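Local coordinates for immunity protein (PDB 4Q7O), which probably neutralises the toxin of a contact-dependent growth-inhibition system, protecting the cell that makes it from poisoning by its neighbours, at residues K14-N19 with V23-F28; E35-L40 with P123-K128; L41-N46 with A58-I63; F89-G92 with P97-L100; Y110-I115 with K134-T139. All coordinates share one frame; numbering follows the deposited sequence.

Contact 1 of 5, residues K14-N19 with V23-F28; sequences KKSINN and VISIFF
The hydroxyls of S16 and S25 meet tip to tip, OG to OG at 2.8 Å, where helix 10-18 and helix 22-34 pack as a helical hairpin closed by a very short turn. Their N-to-C directions lie 144° apart and the local axes approach to 8.8 Å, close enough for two small side chains to bridge the gap. S16 places OG between its backbone N and carbonyl carbon (chi1 60°), which sends the hydroxyl across to S25 while it also bonds to L12 O in the preceding turn. S25 is less regular: its chi1 of -33° departs from a staggered value and swings OG toward the first helix, leaving F22 O as a weak second partner. Beside the hydroxyl pair, S16 CB rests on I24 CB at 4.2 Å, whereas the rest of I24 leads away toward F89 and L100 of the sheet. I17 adds its CG1 branch, 4.0 Å from S25 OG, and packs on E29 of the second subunit. All four touching residues are buried. The two hydroxyls thus share a short O...O contact away from solvent, and each has a carbonyl of its own helix as a further partner.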
# COMPACT_ATOMS: atom_id res chain seq x y z
N LYS B 14 9.19 -2.03 2.43
CA LYS B 14 10.29 -1.82 1.49
C LYS B 14 10.21 -2.82 0.33
O LYS B 14 10.23 -2.44 -0.84
CB LYS B 14 11.63 -1.91 2.21
CG LYS B 14 12.84 -1.83 1.31
CD LYS B 14 14.12 -1.74 2.13
CE LYS B 14 15.35 -1.72 1.25
NZ LYS B 14 16.60 -1.58 2.06
N LYS B 15 10.08 -4.09 0.67
CA LYS B 15 10.09 -5.12 -0.36
C LYS B 15 8.85 -5.05 -1.24
O LYS B 15 8.94 -5.06 -2.46
CB LYS B 15 10.24 -6.52 0.24
CG LYS B 15 10.56 -7.60 -0.77
CD LYS B 15 12.07 -7.65 -1.04
CE LYS B 15 12.82 -8.32 0.11
NZ LYS B 15 14.29 -8.33 -0.10
N SER B 16 7.69 -4.93 -0.61
CA SER B 16 6.46 -4.93 -1.38
C SER B 16 6.33 -3.70 -2.28
O SER B 16 5.93 -3.82 -3.44
CB SER B 16 5.24 -5.11 -0.46
OG SER B 16 5.15 -4.07 0.49
N ILE B 17 6.67 -2.52 -1.76
CA ILE B 17 6.63 -1.31 -2.57
C ILE B 17 7.61 -1.40 -3.73
O ILE B 17 7.28 -1.07 -4.87
CB ILE B 17 6.89 -0.05 -1.71
CG1 ILE B 17 5.70 0.20 -0.79
CG2 ILE B 17 7.17 1.18 -2.58
CD1 ILE B 17 5.99 1.20 0.30
N ASN B 18 8.82 -1.89 -3.47
CA ASN B 18 9.80 -2.02 -4.55
C ASN B 18 9.39 -3.04 -5.61
O ASN B 18 9.85 -2.97 -6.75
CB ASN B 18 11.19 -2.30 -4.00
CG ASN B 18 11.85 -1.06 -3.43
OD1 ASN B 18 11.56 0.06 -3.87
ND2 ASN B 18 12.74 -1.25 -2.47
N ASN B 19 8.52 -3.97 -5.23
CA ASN B 19 7.99 -4.97 -6.18
C ASN B 19 6.66 -4.55 -6.82
O ASN B 19 6.05 -5.33 -7.56
CB ASN B 19 7.79 -6.32 -5.48
CG ASN B 19 9.11 -7.02 -5.16
OD1 ASN B 19 10.16 -6.70 -5.71
ND2 ASN B 19 9.04 -8.01 -4.26
N VAL B 23 -0.65 -3.71 -2.70
CA VAL B 23 -1.78 -4.38 -2.06
C VAL B 23 -1.34 -5.15 -0.81
O VAL B 23 -2.05 -5.17 0.21
CB VAL B 23 -2.53 -5.29 -3.06
CG1 VAL B 23 -3.43 -6.29 -2.34
CG2 VAL B 23 -3.35 -4.44 -4.04
N ILE B 24 -0.16 -5.78 -0.89
CA ILE B 24 0.39 -6.49 0.26
C ILE B 24 0.69 -5.56 1.43
O ILE B 24 0.41 -5.88 2.59
CB ILE B 24 1.66 -7.27 -0.12
CG1 ILE B 24 1.37 -8.28 -1.24
CG2 ILE B 24 2.23 -7.98 1.11
CD1 ILE B 24 0.27 -9.27 -0.92
N SER B 25 1.27 -4.40 1.12
CA SER B 25 1.57 -3.36 2.11
C SER B 25 0.29 -2.97 2.85
O SER B 25 0.25 -2.89 4.09
CB SER B 25 2.15 -2.11 1.43
OG SER B 25 2.94 -2.42 0.28
N ILE B 26 -0.77 -2.71 2.09
CA ILE B 26 -2.03 -2.27 2.66
C ILE B 26 -2.68 -3.39 3.47
O ILE B 26 -3.21 -3.15 4.55
CB ILE B 26 -3.00 -1.81 1.55
CG1 ILE B 26 -2.43 -0.60 0.81
CG2 ILE B 26 -4.38 -1.48 2.12
CD1 ILE B 26 -3.23 -0.25 -0.43
N PHE B 27 -2.60 -4.61 2.95
CA PHE B 27 -3.16 -5.78 3.62
C PHE B 27 -2.66 -5.90 5.06
O PHE B 27 -3.45 -5.96 6.01
CB PHE B 27 -2.82 -7.04 2.82
CG PHE B 27 -3.31 -8.31 3.45
CD1 PHE B 27 -4.57 -8.80 3.18
CD2 PHE B 27 -2.48 -9.04 4.29
CE1 PHE B 27 -5.02 -9.97 3.76
CE2 PHE B 27 -2.93 -10.21 4.88
CZ PHE B 27 -4.19 -10.68 4.61
N PHE B 28 -1.35 -5.90 5.24
CA PHE B 28 -0.80 -6.08 6.57
C PHE B 28 -1.03 -4.88 7.49
O PHE B 28 -1.40 -5.06 8.65
CB PHE B 28 0.67 -6.49 6.52
CG PHE B 28 0.86 -7.93 6.21
CD1 PHE B 28 0.49 -8.90 7.14
CD2 PHE B 28 1.36 -8.34 4.99
CE1 PHE B 28 0.64 -10.24 6.86
CE2 PHE B 28 1.52 -9.68 4.71
CZ PHE B 28 1.15 -10.63 5.64

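Contact 2 of 5, residues E35-L40 with P123-K128; sequences ETKDTL and PEYQKK
This is a surface contact between two helix beginnings, the N-terminal end of helix 37-46 and the turn that leads into helix 126-139, and it rests mainly on a lysine chain laid against a tyrosine. The nearest CA atoms, those of K37 and Y125, are 9.2 Å apart, so side chains do the bridging. K37 runs across Y125 at about a right angle: its CD approaches Y125 CE1 to 3.4 Å, obliquely to the ring, and its CB lies 3.5 Å from Y125 OH. A final bend (chi4 61°) turns the lysine amine away from the ring, so the touch is made by aliphatic carbons. D38 reaches the same tyrosine through water 1, which donates to D38 OD1 at 2.6 Å and lies 2.6 Å from Y125 OH in the plane of the ring. T36 caps the first helix, its OG1 accepting from T39 N at 3.1 Å. F118 of helix 104-121 meets both K37 and Y125 and backs the contact. K128 NZ stands 4.6 Å from D38 OD1, beyond a salt bridge. The contact thus mixes apolar and polar parts: methylenes of K37 lie against the phenol end of the ring, a water joins phenol to carboxylate, and the nearby lysine probably favours the charged form of D38.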
# COMPACT_ATOMS: atom_id res chain seq x y z
N GLU B 35 -7.54 -4.90 13.59
CA GLU B 35 -7.87 -6.16 14.24
C GLU B 35 -6.99 -6.39 15.46
O GLU B 35 -5.99 -5.70 15.65
CB GLU B 35 -7.70 -7.32 13.25
CG GLU B 35 -8.45 -7.14 11.94
CD GLU B 35 -9.96 -7.31 12.07
OE1 GLU B 35 -10.43 -7.95 13.04
OE2 GLU B 35 -10.68 -6.83 11.17
N THR B 36 -7.37 -7.34 16.30
CA THR B 36 -6.56 -7.67 17.47
C THR B 36 -5.28 -8.38 17.03
O THR B 36 -5.18 -8.87 15.90
CB THR B 36 -7.31 -8.60 18.43
OG1 THR B 36 -7.50 -9.88 17.82
CG2 THR B 36 -8.66 -8.00 18.84
N LYS B 37 -4.30 -8.44 17.92
CA LYS B 37 -3.05 -9.12 17.60
C LYS B 37 -3.30 -10.62 17.44
O LYS B 37 -2.67 -11.26 16.61
CB LYS B 37 -1.97 -8.83 18.64
CG LYS B 37 -1.46 -7.40 18.59
CD LYS B 37 -0.33 -7.15 19.56
CE LYS B 37 0.11 -5.69 19.51
NZ LYS B 37 -0.99 -4.75 19.88
N ASP B 38 -4.24 -11.16 18.21
CA ASP B 38 -4.60 -12.57 18.06
C ASP B 38 -5.16 -12.86 16.67
O ASP B 38 -4.85 -13.88 16.06
CB ASP B 38 -5.60 -13.01 19.13
CG ASP B 38 -4.97 -13.17 20.50
OD1 ASP B 38 -3.73 -13.22 20.59
OD2 ASP B 38 -5.73 -13.27 21.49
N THR B 39 -5.98 -11.95 16.15
CA THR B 39 -6.48 -12.08 14.78
C THR B 39 -5.34 -12.02 13.75
O THR B 39 -5.30 -12.82 12.81
CB THR B 39 -7.52 -11.00 14.48
OG1 THR B 39 -8.67 -11.25 15.29
CG2 THR B 39 -7.91 -11.00 13.00
N LEU B 40 -4.41 -11.09 13.94
CA LEU B 40 -3.25 -11.03 13.05
C LEU B 40 -2.46 -12.34 13.06
O LEU B 40 -2.02 -12.80 12.01
CB LEU B 40 -2.35 -9.86 13.43
CG LEU B 40 -1.11 -9.63 12.56
CD1 LEU B 40 -1.49 -9.36 11.10
CD2 LEU B 40 -0.29 -8.49 13.12
N PRO B 123 7.89 -7.90 20.98
CA PRO B 123 8.68 -9.04 21.47
C PRO B 123 7.91 -9.99 22.37
O PRO B 123 8.32 -11.14 22.52
CB PRO B 123 9.84 -8.38 22.23
CG PRO B 123 9.49 -6.95 22.38
CD PRO B 123 8.53 -6.61 21.28
N GLU B 124 6.81 -9.52 22.97
CA GLU B 124 5.95 -10.37 23.77
C GLU B 124 5.40 -11.56 22.95
O GLU B 124 5.01 -12.58 23.50
CB GLU B 124 4.84 -9.54 24.42
CG GLU B 124 3.83 -8.88 23.46
CD GLU B 124 4.16 -7.43 23.02
OE1 GLU B 124 3.21 -6.71 22.63
OE2 GLU B 124 5.34 -7.01 23.04
N TYR B 125 5.41 -11.43 21.62
CA TYR B 125 4.89 -12.48 20.75
C TYR B 125 5.99 -13.35 20.11
O TYR B 125 5.72 -14.08 19.17
CB TYR B 125 3.98 -11.89 19.67
CG TYR B 125 2.68 -11.37 20.22
CD1 TYR B 125 2.57 -10.06 20.65
CD2 TYR B 125 1.57 -12.19 20.34
CE1 TYR B 125 1.40 -9.58 21.18
CE2 TYR B 125 0.38 -11.72 20.87
CZ TYR B 125 0.30 -10.40 21.29
OH TYR B 125 -0.86 -9.91 21.83
N GLN B 126 7.20 -13.27 20.65
CA GLN B 126 8.36 -13.99 20.11
C GLN B 126 8.10 -15.48 19.88
O GLN B 126 8.27 -15.98 18.76
CB GLN B 126 9.58 -13.82 21.05
CG GLN B 126 10.82 -14.60 20.61
CD GLN B 126 11.62 -13.90 19.52
OE1 GLN B 126 11.36 -12.74 19.17
NE2 GLN B 126 12.62 -14.61 18.98
N LYS B 127 7.70 -16.18 20.93
CA LYS B 127 7.51 -17.62 20.87
C LYS B 127 6.48 -18.03 19.81
O LYS B 127 6.72 -18.93 19.00
CB LYS B 127 7.10 -18.16 22.25
CG LYS B 127 6.90 -19.66 22.32
CD LYS B 127 6.40 -20.05 23.71
CE LYS B 127 6.27 -21.56 23.86
NZ LYS B 127 5.42 -22.16 22.80
N LYS B 128 5.32 -17.37 19.82
CA LYS B 128 4.25 -17.73 18.90
C LYS B 128 4.63 -17.45 17.45
O LYS B 128 4.30 -18.24 16.55
CB LYS B 128 2.98 -16.96 19.26
CG LYS B 128 2.32 -17.42 20.54
CD LYS B 128 1.18 -16.50 20.92
CE LYS B 128 0.46 -16.98 22.18
NZ LYS B 128 -0.70 -16.10 22.50
O HOH W 1 -2.95 -11.39 22.33

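Contact 3 of 5, residues L41-N46 with A58-I63; sequences LECFKN and AQYEKI
Helix 41-46 lies over strand 58-62 with its nearest CA atoms, C43 and Q59, 9.1 Å apart, a helix-on-sheet packing in which one long side chain spans the gap. That side chain is Y60, which rises from the antiparallel four-stranded sheet toward the helix. Its chi1 of 63° sets the ring between the backbone N and the carbonyl carbon and carries the phenol to the backbone of the helix at C43. There Y60 OH donates to C43 O at 2.7 Å, and the donor lies in the carbonyl plane with a C=O...O angle of 146°. C43 also touches through its thiol: SG is 4.0 Å from Y60 CE2 and 84° off the ring normal, a sulfur-aromatic contact at the edge rather than over a face. SG lies beside the carbonyl carbon of its own residue, and both SG and O of C43 come near Y60 CE2. F111 of helix 104-121 meets the Y60 ring edge-to-face, and F53 of the adjoining strand packs on Y60, C43 and N46. N46 turns its amide elsewhere, ND2 bonding to H52 O; what it offers the tyrosine is its CB, 3.2 Å from Y60 OH.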
# COMPACT_ATOMS: atom_id res chain seq x y z
N LEU B 41 -2.28 -12.94 14.24
CA LEU B 41 -1.61 -14.23 14.32
C LEU B 41 -2.34 -15.30 13.50
O LEU B 41 -1.70 -16.10 12.83
CB LEU B 41 -1.44 -14.67 15.78
CG LEU B 41 -0.35 -13.94 16.55
CD1 LEU B 41 -0.33 -14.40 17.99
CD2 LEU B 41 1.00 -14.19 15.91
N GLU B 42 -3.68 -15.29 13.53
CA GLU B 42 -4.45 -16.24 12.74
C GLU B 42 -4.27 -15.98 11.24
O GLU B 42 -4.17 -16.91 10.44
CB GLU B 42 -5.93 -16.22 13.13
CG GLU B 42 -6.19 -16.68 14.57
CD GLU B 42 -5.63 -18.06 14.86
OE1 GLU B 42 -5.92 -19.00 14.09
OE2 GLU B 42 -4.90 -18.20 15.86
N CYS B 43 -4.23 -14.70 10.88
CA CYS B 43 -3.92 -14.29 9.51
C CYS B 43 -2.57 -14.86 9.05
O CYS B 43 -2.46 -15.39 7.95
CB CYS B 43 -3.92 -12.76 9.40
SG CYS B 43 -3.35 -12.13 7.82
N PHE B 44 -1.55 -14.78 9.91
CA PHE B 44 -0.24 -15.36 9.60
C PHE B 44 -0.31 -16.88 9.45
O PHE B 44 0.39 -17.46 8.62
CB PHE B 44 0.80 -15.00 10.67
CG PHE B 44 1.32 -13.59 10.58
CD1 PHE B 44 1.92 -13.12 9.42
CD2 PHE B 44 1.28 -12.75 11.69
CE1 PHE B 44 2.42 -11.83 9.35
CE2 PHE B 44 1.78 -11.47 11.64
CZ PHE B 44 2.35 -11.00 10.46
N LYS B 45 -1.14 -17.53 10.26
CA LYS B 45 -1.20 -18.99 10.29
C LYS B 45 -1.97 -19.61 9.13
O LYS B 45 -1.59 -20.68 8.63
CB LYS B 45 -1.86 -19.47 11.58
CG LYS B 45 -1.00 -19.35 12.79
CD LYS B 45 -1.64 -20.06 13.96
CE LYS B 45 -2.05 -19.07 15.03
NZ LYS B 45 -2.72 -19.76 16.16
N ASN B 46 -3.05 -18.97 8.72
CA ASN B 46 -4.01 -19.59 7.81
C ASN B 46 -3.43 -19.91 6.45
O ASN B 46 -3.90 -20.82 5.77
CB ASN B 46 -5.27 -18.73 7.65
CG ASN B 46 -6.27 -18.94 8.76
OD1 ASN B 46 -5.97 -19.49 9.81
ND2 ASN B 46 -7.50 -18.48 8.52
N ALA B 58 -10.09 -6.76 3.74
CA ALA B 58 -8.83 -7.45 3.46
C ALA B 58 -9.00 -8.95 3.45
O ALA B 58 -9.58 -9.51 4.37
CB ALA B 58 -7.78 -7.05 4.48
N GLN B 59 -8.47 -9.61 2.43
CA GLN B 59 -8.54 -11.06 2.38
C GLN B 59 -7.46 -11.65 1.48
O GLN B 59 -6.92 -10.97 0.61
CB GLN B 59 -9.90 -11.53 1.87
CG GLN B 59 -10.15 -11.18 0.41
CD GLN B 59 -11.40 -11.81 -0.16
OE1 GLN B 59 -11.87 -12.84 0.33
NE2 GLN B 59 -11.95 -11.21 -1.20
N TYR B 60 -7.18 -12.93 1.70
CA TYR B 60 -6.44 -13.72 0.72
C TYR B 60 -7.08 -15.08 0.56
O TYR B 60 -7.77 -15.58 1.45
CB TYR B 60 -4.94 -13.85 1.05
CG TYR B 60 -4.62 -14.57 2.35
CD1 TYR B 60 -4.71 -15.96 2.45
CD2 TYR B 60 -4.22 -13.86 3.48
CE1 TYR B 60 -4.42 -16.62 3.65
CE2 TYR B 60 -3.92 -14.50 4.68
CZ TYR B 60 -4.02 -15.89 4.76
OH TYR B 60 -3.73 -16.55 5.93
N GLU B 61 -6.82 -15.70 -0.59
CA GLU B 61 -7.27 -17.05 -0.84
C GLU B 61 -6.32 -17.67 -1.85
O GLU B 61 -6.09 -17.10 -2.92
CB GLU B 61 -8.70 -17.01 -1.40
CG GLU B 61 -9.37 -18.35 -1.60
CD GLU B 61 -10.73 -18.20 -2.25
OE1 GLU B 61 -11.03 -17.08 -2.73
OE2 GLU B 61 -11.50 -19.18 -2.27
N LYS B 62 -5.74 -18.81 -1.51
CA LYS B 62 -5.00 -19.58 -2.50
C LYS B 62 -5.93 -19.91 -3.66
O LYS B 62 -7.11 -20.22 -3.46
CB LYS B 62 -4.45 -20.86 -1.89
CG LYS B 62 -3.32 -20.63 -0.91
CD LYS B 62 -2.74 -21.94 -0.41
CE LYS B 62 -1.55 -21.69 0.49
NZ LYS B 62 -0.98 -22.96 1.05
N ILE B 63 -5.40 -19.83 -4.88
CA ILE B 63 -6.22 -20.03 -6.06
C ILE B 63 -6.26 -21.50 -6.44
O ILE B 63 -5.21 -22.12 -6.65
CB ILE B 63 -5.69 -19.19 -7.23
CG1 ILE B 63 -5.89 -17.70 -6.92
CG2 ILE B 63 -6.39 -19.56 -8.53
CD1 ILE B 63 -5.23 -16.77 -7.90

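Contact 4 of 5, residues F89-G92 with P97-L100; sequences FSVG and PEEL
F89 and L100 face each other as an antiparallel hydrogen-bonded pair, and V91 with E98 forms a second one, which fixes the register of the beta hairpin made by strands 86-91 and 98-103. The short axes run 4.7 Å apart at 164°. F89 N bonds to L100 O at 2.8 Å with an N-H...O angle of 169°, and E98 N to V91 O at 2.8 Å. The return bonds, L100 N to F89 O and V91 N to E98 O, are both 2.9 Å. Between the two pairs, S90 and E99 form a non-hydrogen-bonded pair with CA atoms 4.3 Å apart.

The tightly packed face carries F89, V91, E98 and L100, all buried. V91 holds CG2 between its backbone N and carbonyl carbon (the torsion to CG1 is -66°), and this methyl rests 3.8 Å from E98 CB. The packing is looser round S90, itself buried, and its partly exposed neighbours E99 and P97. S90 CB lies 4.0 Å from P97 CB. E99 comes nearest S90 CB with its CG, and its chain then leads away, OE2 bonding to Y88 OH. S90 OG turns to Q59 NE2.

The buried face lies against helix 22-34, where I24 packs on F89 and L100, I26 and F27 pack on V91, and the F27 and F89 rings meet edge-to-face. Strand 98-103 is outermost in the chain's own sheet, and there E98 packs on G57 of the second subunit.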
# COMPACT_ATOMS: atom_id res chain seq x y z
N PHE B 89 -4.98 -11.80 -3.37
CA PHE B 89 -5.16 -10.86 -2.27
C PHE B 89 -6.08 -9.74 -2.70
O PHE B 89 -6.04 -9.30 -3.85
CB PHE B 89 -3.82 -10.22 -1.88
CG PHE B 89 -2.91 -11.13 -1.15
CD1 PHE B 89 -2.13 -12.05 -1.84
CD2 PHE B 89 -2.80 -11.06 0.23
CE1 PHE B 89 -1.26 -12.89 -1.17
CE2 PHE B 89 -1.93 -11.90 0.92
CZ PHE B 89 -1.17 -12.82 0.22
N SER B 90 -6.90 -9.26 -1.78
CA SER B 90 -7.61 -8.02 -2.05
C SER B 90 -7.72 -7.16 -0.81
O SER B 90 -7.75 -7.66 0.31
CB SER B 90 -8.99 -8.28 -2.66
OG SER B 90 -9.89 -8.76 -1.69
N VAL B 91 -7.78 -5.85 -1.03
CA VAL B 91 -8.05 -4.91 0.04
C VAL B 91 -9.10 -3.90 -0.40
O VAL B 91 -9.27 -3.64 -1.60
CB VAL B 91 -6.77 -4.16 0.51
CG1 VAL B 91 -5.80 -5.13 1.16
CG2 VAL B 91 -6.13 -3.41 -0.66
N GLY B 92 -9.82 -3.34 0.57
CA GLY B 92 -10.83 -2.34 0.29
C GLY B 92 -12.23 -2.91 0.14
O GLY B 92 -12.49 -4.06 0.51
N PRO B 97 -12.73 -3.78 -5.09
CA PRO B 97 -11.53 -4.09 -4.32
C PRO B 97 -10.26 -3.80 -5.11
O PRO B 97 -10.28 -3.80 -6.34
CB PRO B 97 -11.66 -5.59 -4.07
CG PRO B 97 -12.42 -6.09 -5.23
CD PRO B 97 -13.39 -4.99 -5.59
N GLU B 98 -9.17 -3.56 -4.38
CA GLU B 98 -7.85 -3.47 -4.99
C GLU B 98 -7.23 -4.86 -4.91
O GLU B 98 -7.06 -5.41 -3.83
CB GLU B 98 -6.99 -2.47 -4.22
CG GLU B 98 -7.66 -1.12 -4.02
CD GLU B 98 -6.79 -0.18 -3.23
OE1 GLU B 98 -5.61 -0.01 -3.61
OE2 GLU B 98 -7.27 0.39 -2.22
N GLU B 99 -6.92 -5.44 -6.07
CA GLU B 99 -6.61 -6.87 -6.12
C GLU B 99 -5.20 -7.15 -6.63
O GLU B 99 -4.65 -6.41 -7.43
CB GLU B 99 -7.61 -7.58 -7.04
CG GLU B 99 -9.05 -7.42 -6.62
CD GLU B 99 -10.01 -7.84 -7.71
OE1 GLU B 99 -10.07 -7.15 -8.75
OE2 GLU B 99 -10.70 -8.86 -7.54
N LEU B 100 -4.64 -8.27 -6.18
CA LEU B 100 -3.32 -8.70 -6.63
C LEU B 100 -3.22 -10.20 -6.55
O LEU B 100 -3.64 -10.81 -5.58
CB LEU B 100 -2.24 -8.07 -5.74
CG LEU B 100 -0.79 -8.51 -5.96
CD1 LEU B 100 -0.28 -8.05 -7.31
CD2 LEU B 100 0.11 -7.98 -4.85

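Contact 5 of 5, residues Y110-I115 with K134-T139; sequences YFNIAI and KTYSQT
Y136 points its ring from helix 126-139 into helix 104-121 and crosses F111 at about a right angle, so that the phenol end arrives at the edge of the phenylalanine ring. The hydroxyl lies near the plane of that ring, with Y136 OH 3.6 Å from F111 CD2, while Y136 CE2 packs on F111 CB at 3.9 Å. F111 itself leads away from its CB into the core, where its ring meets F28 and Y60 edge-to-face. The helices run antiparallel, at 164° between directions and 10.8 Å between the short axes; N112 and Y136, with CA atoms 7.5 Å apart, mark the closest level.

N112 comes at the tyrosine from another side. Its amide plane is turned 72° from the ring, and OD1 lies in the ring plane at the edge, 4.0 Å from Y136 CD2. I115 contributes the CG2 branch, which its chi1 of -158° leaves between backbone N and carbonyl carbon, 4.2 Å from Y136 CE2. Farther out, water 2 links the helices by donating to N112 OD1 at 2.9 Å and accepting from S137 OG.

The tyrosine hydroxyl finds its hydrogen-bond partner in a third helix, at F44 O of helix 37-46. The ring thus supplies apolar surface to helix 104-121, its phenol oxygen is satisfied although buried, and the polar link through water is left to N112 and S137, which are more exposed.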
# COMPACT_ATOMS: atom_id res chain seq x y z
N TYR B 110 6.78 -12.75 1.58
CA TYR B 110 6.19 -11.59 2.23
C TYR B 110 5.72 -11.88 3.65
O TYR B 110 5.93 -11.07 4.55
CB TYR B 110 5.02 -11.06 1.42
CG TYR B 110 5.38 -10.31 0.16
CD1 TYR B 110 6.44 -9.41 0.13
CD2 TYR B 110 4.65 -10.50 -1.01
CE1 TYR B 110 6.76 -8.71 -1.01
CE2 TYR B 110 4.96 -9.80 -2.17
CZ TYR B 110 6.02 -8.91 -2.17
OH TYR B 110 6.33 -8.22 -3.31
N PHE B 111 5.07 -13.02 3.86
CA PHE B 111 4.56 -13.35 5.19
C PHE B 111 5.69 -13.52 6.20
O PHE B 111 5.56 -13.14 7.36
CB PHE B 111 3.66 -14.59 5.14
CG PHE B 111 2.23 -14.28 4.81
CD1 PHE B 111 1.90 -13.57 3.66
CD2 PHE B 111 1.21 -14.68 5.65
CE1 PHE B 111 0.58 -13.28 3.35
CE2 PHE B 111 -0.12 -14.40 5.36
CZ PHE B 111 -0.43 -13.70 4.21
N ASN B 112 6.79 -14.10 5.75
CA ASN B 112 7.93 -14.31 6.63
C ASN B 112 8.55 -12.96 7.03
O ASN B 112 8.95 -12.76 8.18
CB ASN B 112 8.96 -15.21 5.95
CG ASN B 112 10.05 -15.64 6.90
OD1 ASN B 112 9.78 -16.29 7.92
ND2 ASN B 112 11.28 -15.31 6.56
N ILE B 113 8.61 -12.04 6.07
CA ILE B 113 9.07 -10.69 6.36
C ILE B 113 8.11 -9.94 7.28
O ILE B 113 8.53 -9.30 8.25
CB ILE B 113 9.29 -9.90 5.05
CG1 ILE B 113 10.42 -10.53 4.24
CG2 ILE B 113 9.60 -8.45 5.35
CD1 ILE B 113 10.50 -10.00 2.82
N ALA B 114 6.82 -10.03 6.99
CA ALA B 114 5.80 -9.36 7.79
C ALA B 114 5.77 -9.85 9.24
O ALA B 114 5.67 -9.05 10.17
CB ALA B 114 4.43 -9.51 7.16
N ILE B 115 5.85 -11.16 9.44
CA ILE B 115 5.80 -11.67 10.81
C ILE B 115 7.08 -11.32 11.57
O ILE B 115 7.05 -11.11 12.78
CB ILE B 115 5.47 -13.18 10.85
CG1 ILE B 115 4.89 -13.56 12.23
CG2 ILE B 115 6.69 -14.03 10.50
CD1 ILE B 115 4.43 -15.01 12.29
N LYS B 134 8.43 -21.37 11.82
CA LYS B 134 8.86 -22.76 11.71
C LYS B 134 7.95 -23.50 10.74
O LYS B 134 8.41 -24.27 9.90
CB LYS B 134 8.83 -23.45 13.07
CG LYS B 134 9.22 -24.92 13.04
CD LYS B 134 8.93 -25.60 14.38
CE LYS B 134 9.10 -24.64 15.54
NZ LYS B 134 8.46 -25.14 16.79
N THR B 135 6.65 -23.24 10.87
CA THR B 135 5.67 -23.85 9.97
C THR B 135 5.90 -23.41 8.52
O THR B 135 5.76 -24.21 7.60
CB THR B 135 4.22 -23.55 10.40
OG1 THR B 135 4.03 -23.97 11.76
CG2 THR B 135 3.23 -24.30 9.52
N TYR B 136 6.27 -22.14 8.32
CA TYR B 136 6.58 -21.64 6.98
C TYR B 136 7.74 -22.44 6.38
O TYR B 136 7.70 -22.84 5.22
CB TYR B 136 6.95 -20.15 6.99
CG TYR B 136 5.84 -19.16 7.33
CD1 TYR B 136 4.51 -19.56 7.42
CD2 TYR B 136 6.14 -17.82 7.57
CE1 TYR B 136 3.51 -18.65 7.74
CE2 TYR B 136 5.15 -16.90 7.90
CZ TYR B 136 3.83 -17.32 7.97
OH TYR B 136 2.84 -16.43 8.29
N SER B 137 8.77 -22.66 7.19
CA SER B 137 9.97 -23.36 6.73
C SER B 137 9.71 -24.84 6.47
O SER B 137 10.26 -25.43 5.53
CB SER B 137 11.11 -23.19 7.75
OG SER B 137 11.46 -21.82 7.89
N GLN B 138 8.88 -25.46 7.31
CA GLN B 138 8.46 -26.84 7.10
C GLN B 138 7.71 -26.96 5.78
O GLN B 138 7.96 -27.86 4.98
CB GLN B 138 7.52 -27.29 8.21
CG GLN B 138 8.14 -27.42 9.58
CD GLN B 138 7.10 -27.48 10.69
OE1 GLN B 138 7.25 -26.85 11.73
NE2 GLN B 138 6.03 -28.23 10.45
N THR B 139 6.78 -26.04 5.56
CA THR B 139 5.81 -26.12 4.47
C THR B 139 6.37 -25.67 3.12
O THR B 139 6.05 -26.25 2.08
CB THR B 139 4.57 -25.26 4.79
OG1 THR B 139 4.00 -25.67 6.03
CG2 THR B 139 3.53 -25.37 3.69
O HOH W 2 10.51 -19.09 8.03

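Overall arrangement
Contact 3 lies nearest the middle of the molecule, about 6 Å from the chain's centre, and touches all the others. Contact 1 reaches it through F27 and F28: F27 CZ is 3.4 Å from Y60 CD2. Contact 4 joins it within the sheet, where Q59 O and S90 N are 2.9 Å apart, and contact 5 meets it where F44 CE1 lies 3.5 Å from I115 N. Contact 2 stands at the periphery, its centre about 24 Å from that of contact 4, and meets contact 3 through L41. The aromatic core brings contacts 4 and 5 together too, F89 CZ to F111 CE1 at 3.6 Å. Contacts 1 and 4 both also touch the second subunit.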